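Local coordinates for protein uricase (Arthrobacter globiformis, PDB 2YZC) that catalyses the oxidation of uric acid by molecular oxygen to 5-hydroxyisourate, with water consumed and hydrogen peroxide released, at residues G208-A213 with D241-S246; T84-L89 with I146-E151; A232-H237 with A281-E286. One frame throughout, in Å; residues are numbered along the deposited sequence.

Contact 1 (G208-A213 with D241-S246); sequences GLLLKA and DEIKMS
Leu210 has CG beside its backbone N and anti to its carbonyl carbon (chi1 -67°), while Ile243 turns CG1 anti to the backbone N (chi1 179°) and continues extended to CD1; these torsions bring a methyl from the helix and a methyl from the strand side by side as the two chains pass in opposite directions. The contact belongs to the tunnelling fold (T-fold) of the uricase family, in which paired helices pack on an antiparallel sheet. Here helix 199-216 faces strand 240-254, and of segment 208-213 Leu210 alone touches segment 241-246. Leucine suits that place because its length carries a methyl across the wide gap between the backbones. Ile243 and Met245, two residues apart, lie on the same face of the strand: isoleucine gives a branched side chain suited to a strand, with CD1 at its tip, and methionine a longer, unbranched one with its sulfur. With CA atoms no nearer than 10.4 Å, for Leu210 and Met245, the two segments bury little surface together; Met226 and Met229 of helix 222-236 and Ala188 and Trp190 of strand 182-192 add to the apolar surroundings. All the touching belongs to Leu210 CD2, which lies 4.1 Å from Ile243 CD1 and 4.2 Å from Met245 SD.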
# COMPACT_ATOMS: atom_id res chain seq x y z
N GLY A 208 -13.62 -16.90 17.55
CA GLY A 208 -14.44 -18.05 17.20
C GLY A 208 -15.93 -17.74 17.14
O GLY A 208 -16.65 -18.25 16.28
N LEU A 209 -16.41 -16.91 18.06
CA LEU A 209 -17.83 -16.55 18.10
C LEU A 209 -18.22 -15.71 16.88
O LEU A 209 -19.31 -15.86 16.33
CB LEU A 209 -18.15 -15.78 19.38
CG LEU A 209 -17.98 -16.56 20.68
CD1 LEU A 209 -18.10 -15.63 21.87
CD2 LEU A 209 -19.02 -17.67 20.74
N LEU A 210 -17.33 -14.82 16.47
CA LEU A 210 -17.59 -13.97 15.31
C LEU A 210 -17.64 -14.82 14.04
O LEU A 210 -18.54 -14.67 13.22
CB LEU A 210 -16.49 -12.90 15.16
CG LEU A 210 -16.40 -11.84 16.26
CD1 LEU A 210 -15.18 -10.97 16.03
CD2 LEU A 210 -17.66 -10.97 16.24
N LEU A 211 -16.66 -15.71 13.90
CA LEU A 211 -16.59 -16.58 12.73
C LEU A 211 -17.81 -17.49 12.67
O LEU A 211 -18.38 -17.70 11.60
CB LEU A 211 -15.31 -17.42 12.80
CG LEU A 211 -14.15 -17.13 11.83
CD1 LEU A 211 -14.18 -15.70 11.33
CD2 LEU A 211 -12.84 -17.46 12.54
N LYS A 212 -18.21 -18.01 13.83
CA LYS A 212 -19.36 -18.90 13.93
C LYS A 212 -20.66 -18.22 13.54
O LYS A 212 -21.46 -18.76 12.78
CB LYS A 212 -19.47 -19.46 15.35
CG LYS A 212 -20.69 -20.36 15.57
CD LYS A 212 -20.77 -20.82 17.02
CE LYS A 212 -22.03 -21.64 17.28
NZ LYS A 212 -22.06 -22.88 16.46
N ALA A 213 -20.89 -17.02 14.08
CA ALA A 213 -22.10 -16.28 13.78
C ALA A 213 -22.13 -15.88 12.30
O ALA A 213 -23.18 -15.94 11.66
CB ALA A 213 -22.20 -15.03 14.65
N ASP A 241 -18.39 -4.97 27.62
CA ASP A 241 -19.54 -4.07 27.68
C ASP A 241 -20.11 -3.72 26.32
O ASP A 241 -21.30 -3.40 26.19
CB ASP A 241 -19.18 -2.78 28.41
CG ASP A 241 -19.60 -2.80 29.86
OD1 ASP A 241 -20.12 -3.84 30.32
OD2 ASP A 241 -19.41 -1.77 30.54
N GLU A 242 -19.27 -3.77 25.29
CA GLU A 242 -19.72 -3.44 23.96
C GLU A 242 -18.72 -3.87 22.91
O GLU A 242 -17.53 -4.01 23.17
CB GLU A 242 -19.94 -1.93 23.84
CG GLU A 242 -18.74 -1.11 24.29
CD GLU A 242 -18.94 0.38 24.08
OE1 GLU A 242 -18.18 1.17 24.69
OE2 GLU A 242 -19.84 0.75 23.30
N ILE A 243 -19.22 -4.08 21.70
CA ILE A 243 -18.37 -4.47 20.60
C ILE A 243 -18.82 -3.64 19.40
O ILE A 243 -20.02 -3.47 19.17
CB ILE A 243 -18.48 -5.98 20.29
CG1 ILE A 243 -17.59 -6.33 19.10
CG2 ILE A 243 -19.93 -6.36 20.02
CD1 ILE A 243 -17.48 -7.81 18.83
N LYS A 244 -17.85 -3.11 18.68
CA LYS A 244 -18.14 -2.30 17.50
C LYS A 244 -17.56 -3.02 16.31
O LYS A 244 -16.46 -3.56 16.38
CB LYS A 244 -17.50 -0.92 17.62
CG LYS A 244 -18.08 -0.06 18.72
CD LYS A 244 -17.52 1.35 18.65
CE LYS A 244 -18.31 2.29 19.54
NZ LYS A 244 -17.87 3.70 19.35
N MET A 245 -18.30 -3.02 15.21
CA MET A 245 -17.82 -3.67 14.00
C MET A 245 -17.98 -2.76 12.80
O MET A 245 -18.91 -1.94 12.73
CB MET A 245 -18.58 -4.97 13.77
CG MET A 245 -18.27 -6.04 14.79
SD MET A 245 -19.40 -7.43 14.68
CE MET A 245 -20.62 -6.93 15.85
N SER A 246 -17.05 -2.91 11.86
CA SER A 246 -17.05 -2.15 10.63
C SER A 246 -16.85 -3.23 9.57
O SER A 246 -15.76 -3.79 9.44
CB SER A 246 -15.88 -1.16 10.62
OG SER A 246 -15.90 -0.37 9.44

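Contact 2 (T84-L89 with I146-E151); sequences TTEEFL and IVAGIE
Glu86 meets the strand with two different parts of its side chain. Its aliphatic CG rests on Ile146 CG2 at 4.0 Å, the two side chains crossing at about a right angle, and its OE2 comes within 3.9 Å of Ala148 CB. The bend at chi2 (93°) separates these roles: the methylene stays on the isoleucine while the carboxylate swings round to the alanine, whose small methyl allows the acid to come close. Arg133, on the neighbouring strand 131-140, forms a salt bridge with Glu86 OE1 and so gives the buried charge its counterpart. Phe199 and Ala135 also pack against this glutamate. Behind it, the first turn of helix 85-99 is fixed by Thr84 at the N-cap. Thr84 OG1 accepts from Glu87 N (3.2 Å, 158°) and donates to Glu87 OE2 at 2.7 Å, approaching that oxygen from its anti side and 34° out of the carboxylate plane. Two acids in this opening turn would probably be favoured by the helix dipole. A threonine-capped helix start thus rests on strand 143-157 through the glutamate's aliphatic part and is bound to the adjacent strand 131-140 by the salt bridge, joining helix to sheet in the layered T-fold of uricases.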
# COMPACT_ATOMS: atom_id res chain seq x y z
N THR A 84 0.93 -11.15 28.04
CA THR A 84 0.07 -10.81 26.92
C THR A 84 0.36 -9.39 26.48
O THR A 84 1.04 -8.64 27.17
CB THR A 84 -1.42 -10.88 27.31
OG1 THR A 84 -1.68 -9.93 28.35
CG2 THR A 84 -1.80 -12.28 27.80
N THR A 85 -0.16 -9.03 25.31
CA THR A 85 0.02 -7.70 24.76
C THR A 85 -0.66 -6.67 25.67
O THR A 85 -0.10 -5.61 25.95
CB THR A 85 -0.58 -7.62 23.35
OG1 THR A 85 0.12 -8.53 22.50
CG2 THR A 85 -0.45 -6.21 22.79
N GLU A 86 -1.87 -6.98 26.13
CA GLU A 86 -2.58 -6.05 27.01
C GLU A 86 -1.81 -5.79 28.30
O GLU A 86 -1.75 -4.65 28.78
CB GLU A 86 -3.98 -6.57 27.32
CG GLU A 86 -4.91 -6.55 26.11
CD GLU A 86 -4.94 -7.86 25.34
OE1 GLU A 86 -3.90 -8.56 25.27
OE2 GLU A 86 -6.01 -8.20 24.79
N GLU A 87 -1.22 -6.82 28.88
CA GLU A 87 -0.47 -6.65 30.11
C GLU A 87 0.81 -5.84 29.88
O GLU A 87 1.28 -5.13 30.77
CB GLU A 87 -0.16 -8.01 30.73
CG GLU A 87 -1.42 -8.69 31.25
CD GLU A 87 -1.22 -10.15 31.57
OE1 GLU A 87 -0.51 -10.46 32.55
OE2 GLU A 87 -1.77 -11.00 30.83
N PHE A 88 1.36 -5.95 28.68
CA PHE A 88 2.56 -5.19 28.35
C PHE A 88 2.18 -3.71 28.30
O PHE A 88 2.88 -2.86 28.85
CB PHE A 88 3.11 -5.62 26.98
CG PHE A 88 4.40 -4.93 26.60
CD1 PHE A 88 5.52 -5.03 27.41
CD2 PHE A 88 4.49 -4.21 25.41
CE1 PHE A 88 6.73 -4.41 27.05
CE2 PHE A 88 5.68 -3.59 25.04
CZ PHE A 88 6.81 -3.69 25.86
N LEU A 89 1.05 -3.41 27.66
CA LEU A 89 0.60 -2.03 27.55
C LEU A 89 0.27 -1.46 28.93
O LEU A 89 0.55 -0.28 29.20
CB LEU A 89 -0.63 -1.94 26.64
CG LEU A 89 -0.44 -2.34 25.17
CD1 LEU A 89 -1.77 -2.20 24.44
CD2 LEU A 89 0.62 -1.47 24.51
N ILE A 146 -9.53 -0.78 28.41
CA ILE A 146 -8.91 -1.59 27.37
C ILE A 146 -9.89 -2.05 26.29
O ILE A 146 -10.99 -2.54 26.59
CB ILE A 146 -8.26 -2.85 27.96
CG1 ILE A 146 -7.16 -2.46 28.95
CG2 ILE A 146 -7.69 -3.72 26.85
CD1 ILE A 146 -6.56 -3.64 29.69
N VAL A 147 -9.47 -1.87 25.04
CA VAL A 147 -10.25 -2.28 23.88
C VAL A 147 -9.38 -3.23 23.06
O VAL A 147 -8.29 -2.85 22.62
CB VAL A 147 -10.64 -1.07 22.98
CG1 VAL A 147 -11.17 -1.55 21.63
CG2 VAL A 147 -11.69 -0.22 23.68
N ALA A 148 -9.84 -4.47 22.88
CA ALA A 148 -9.10 -5.45 22.09
C ALA A 148 -9.83 -5.57 20.76
O ALA A 148 -10.99 -5.20 20.66
CB ALA A 148 -9.06 -6.80 22.80
N GLY A 149 -9.15 -6.09 19.74
CA GLY A 149 -9.83 -6.21 18.47
C GLY A 149 -9.13 -7.13 17.49
O GLY A 149 -8.08 -7.70 17.78
N ILE A 150 -9.75 -7.28 16.33
CA ILE A 150 -9.21 -8.11 15.28
C ILE A 150 -9.44 -7.37 13.98
O ILE A 150 -10.42 -6.64 13.83
CB ILE A 150 -9.91 -9.49 15.24
CG1 ILE A 150 -9.24 -10.39 14.20
CG2 ILE A 150 -11.38 -9.31 14.92
CD1 ILE A 150 -9.72 -11.83 14.25
N GLU A 151 -8.52 -7.53 13.03
CA GLU A 151 -8.66 -6.88 11.75
C GLU A 151 -7.97 -7.70 10.68
O GLU A 151 -7.21 -8.62 11.00
CB GLU A 151 -8.08 -5.46 11.80
CG GLU A 151 -6.60 -5.38 12.11
CD GLU A 151 -6.16 -3.96 12.44
OE1 GLU A 151 -4.93 -3.69 12.42
OE2 GLU A 151 -7.03 -3.12 12.73

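Contact 3 (A232-H237 with A281-E286); sequences AVIETH and ATIQRE
Ile234 and Arg285 bury the most surface here, and they meet in two ways, through a methyl and through a carbonyl. Ile234 CG2 sits over one face of the Arg285 guanidinium, 3.6 Å above its plane and offset toward the rim. On the polar side, Arg285 NH2 donates to Ile234 O at 3.0 Å. The donor reaches a lone pair in the carbonyl plane, but the oxygen is tilted from the guanidinium plane and the N-H...O angle is only 132°, so the bond is well placed for the acceptor and bent at the donor. Water 1 adds a second link, giving a hydrogen to Ile234 O (2.9 Å) and taking one from Arg285 NH1 (3.1 Å). His237 O lies at the guanidinium edge, and Ile240 O, at the start of strand 240-254, accepts another bond from NH2.

Arginine suits this position because it is long enough to span from the strand to the helix end: CG starts anti to the backbone N (chi1 -176°), and a bend at chi3 turns the head back over Ile234. Ile283, two residues earlier on the strand, provides the apolar floor, its CG2 standing 4.2 Å from Ile234 CG1; branched isoleucines fill this side from both segments. The same strand 276-285 pairs antiparallel with a strand of the third subunit, so the helix packs on a sheet that crosses an interface.

Replacing Arg285 by an alanine is likely to leave Ile234 O without its direct partner from the strand, water 1 without its NH1 donor, and the Ile234 methyl without its flat cover. Asp241 OD1 adds a long, weak ion pair to NE. A cation at the C-terminal end of helix 222-236, where the last carbonyls point beyond the helix end, is likely to be stabilised by the helix dipole.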
# COMPACT_ATOMS: atom_id res chain seq x y z
N ALA A 232 -23.62 -12.59 20.08
CA ALA A 232 -22.95 -13.80 20.55
C ALA A 232 -21.80 -13.46 21.49
O ALA A 232 -21.57 -14.15 22.48
CB ALA A 232 -22.44 -14.61 19.36
N VAL A 233 -21.07 -12.40 21.17
CA VAL A 233 -19.94 -11.98 22.00
C VAL A 233 -20.39 -11.46 23.36
O VAL A 233 -19.92 -11.93 24.41
CB VAL A 233 -19.10 -10.90 21.27
CG1 VAL A 233 -18.09 -10.29 22.22
CG2 VAL A 233 -18.39 -11.53 20.08
N ILE A 234 -21.32 -10.51 23.36
CA ILE A 234 -21.81 -9.93 24.61
C ILE A 234 -22.48 -10.97 25.50
O ILE A 234 -22.31 -10.96 26.72
CB ILE A 234 -22.81 -8.79 24.36
CG1 ILE A 234 -22.19 -7.72 23.45
CG2 ILE A 234 -23.24 -8.17 25.69
CD1 ILE A 234 -20.95 -7.07 24.03
N GLU A 235 -23.25 -11.87 24.89
CA GLU A 235 -23.94 -12.90 25.66
C GLU A 235 -22.99 -13.92 26.28
O GLU A 235 -23.28 -14.51 27.32
CB GLU A 235 -24.96 -13.63 24.78
CG GLU A 235 -26.19 -12.81 24.45
CD GLU A 235 -27.17 -13.57 23.57
OE1 GLU A 235 -28.30 -13.07 23.36
OE2 GLU A 235 -26.81 -14.66 23.09
N THR A 236 -21.84 -14.11 25.65
CA THR A 236 -20.86 -15.07 26.13
C THR A 236 -19.84 -14.52 27.12
O THR A 236 -19.37 -15.24 28.00
CB THR A 236 -20.09 -15.70 24.94
OG1 THR A 236 -21.03 -16.30 24.03
CG2 THR A 236 -19.12 -16.77 25.44
N HIS A 237 -19.50 -13.24 26.99
CA HIS A 237 -18.49 -12.66 27.86
C HIS A 237 -18.92 -11.50 28.74
O HIS A 237 -19.03 -10.37 28.28
CB HIS A 237 -17.27 -12.25 27.03
CG HIS A 237 -16.54 -13.40 26.43
ND1 HIS A 237 -16.81 -13.88 25.17
CD2 HIS A 237 -15.57 -14.20 26.94
CE1 HIS A 237 -16.04 -14.93 24.92
NE2 HIS A 237 -15.28 -15.14 25.98
N ALA A 281 -21.77 -0.84 13.21
CA ALA A 281 -22.67 -0.76 14.35
C ALA A 281 -22.00 -1.12 15.67
O ALA A 281 -20.96 -1.78 15.71
CB ALA A 281 -23.87 -1.67 14.14
N THR A 282 -22.63 -0.65 16.74
CA THR A 282 -22.18 -0.90 18.09
C THR A 282 -23.26 -1.76 18.75
O THR A 282 -24.44 -1.41 18.73
CB THR A 282 -22.06 0.40 18.90
OG1 THR A 282 -21.19 1.32 18.23
CG2 THR A 282 -21.52 0.12 20.29
N ILE A 283 -22.85 -2.89 19.31
CA ILE A 283 -23.77 -3.77 20.02
C ILE A 283 -23.36 -3.62 21.48
O ILE A 283 -22.20 -3.89 21.83
CB ILE A 283 -23.61 -5.24 19.57
CG1 ILE A 283 -23.92 -5.36 18.07
CG2 ILE A 283 -24.55 -6.13 20.36
CD1 ILE A 283 -25.34 -4.98 17.70
N GLN A 284 -24.28 -3.17 22.32
CA GLN A 284 -23.98 -2.93 23.73
C GLN A 284 -24.77 -3.74 24.75
O GLN A 284 -25.86 -4.23 24.47
CB GLN A 284 -24.20 -1.45 24.05
CG GLN A 284 -23.22 -0.49 23.41
CD GLN A 284 -23.47 0.96 23.79
OE1 GLN A 284 -22.59 1.81 23.68
NE2 GLN A 284 -24.69 1.24 24.24
N ARG A 285 -24.19 -3.88 25.93
CA ARG A 285 -24.85 -4.57 27.03
C ARG A 285 -25.82 -3.51 27.55
O ARG A 285 -25.42 -2.37 27.77
CB ARG A 285 -23.83 -4.94 28.11
CG ARG A 285 -24.38 -5.76 29.26
CD ARG A 285 -23.27 -6.12 30.26
NE ARG A 285 -22.27 -6.99 29.66
CZ ARG A 285 -22.48 -8.27 29.36
NH1 ARG A 285 -23.66 -8.83 29.60
NH2 ARG A 285 -21.51 -8.99 28.80
N GLU A 286 -27.08 -3.87 27.73
CA GLU A 286 -28.06 -2.89 28.19
C GLU A 286 -27.61 -2.12 29.42
O GLU A 286 -27.13 -2.71 30.39
CB GLU A 286 -29.41 -3.55 28.50
CG GLU A 286 -30.51 -2.53 28.77
CD GLU A 286 -31.77 -3.12 29.40
OE1 GLU A 286 -32.75 -2.37 29.55
OE2 GLU A 286 -31.77 -4.32 29.75
O HOH W 1 -22.88 -11.87 29.42

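How the contacts relate
From the N terminus, contact 2 closes first: the chain leaves helix 85-99, runs through several strands, and returns at 146-151, joining the first uricase sequence region to the second. Contacts 1 and 3 follow it in series and cross each other, since 208-213 and 232-237 open in turn before 241-246 and 281-286 answer in the same order. The loop of contact 1 is largely helical, whereas that of contact 3 is half strand and has no helix. Between them, the neighbouring strands 240-254 and 276-285 are paired, with a probable hydrogen bond from Ile283 N to Ile243 O (2.9 Å). Leu210 CD1 packs 4.3 Å from Ile150 CG2, linking contacts 1 and 2; all three tie helices to one sheet.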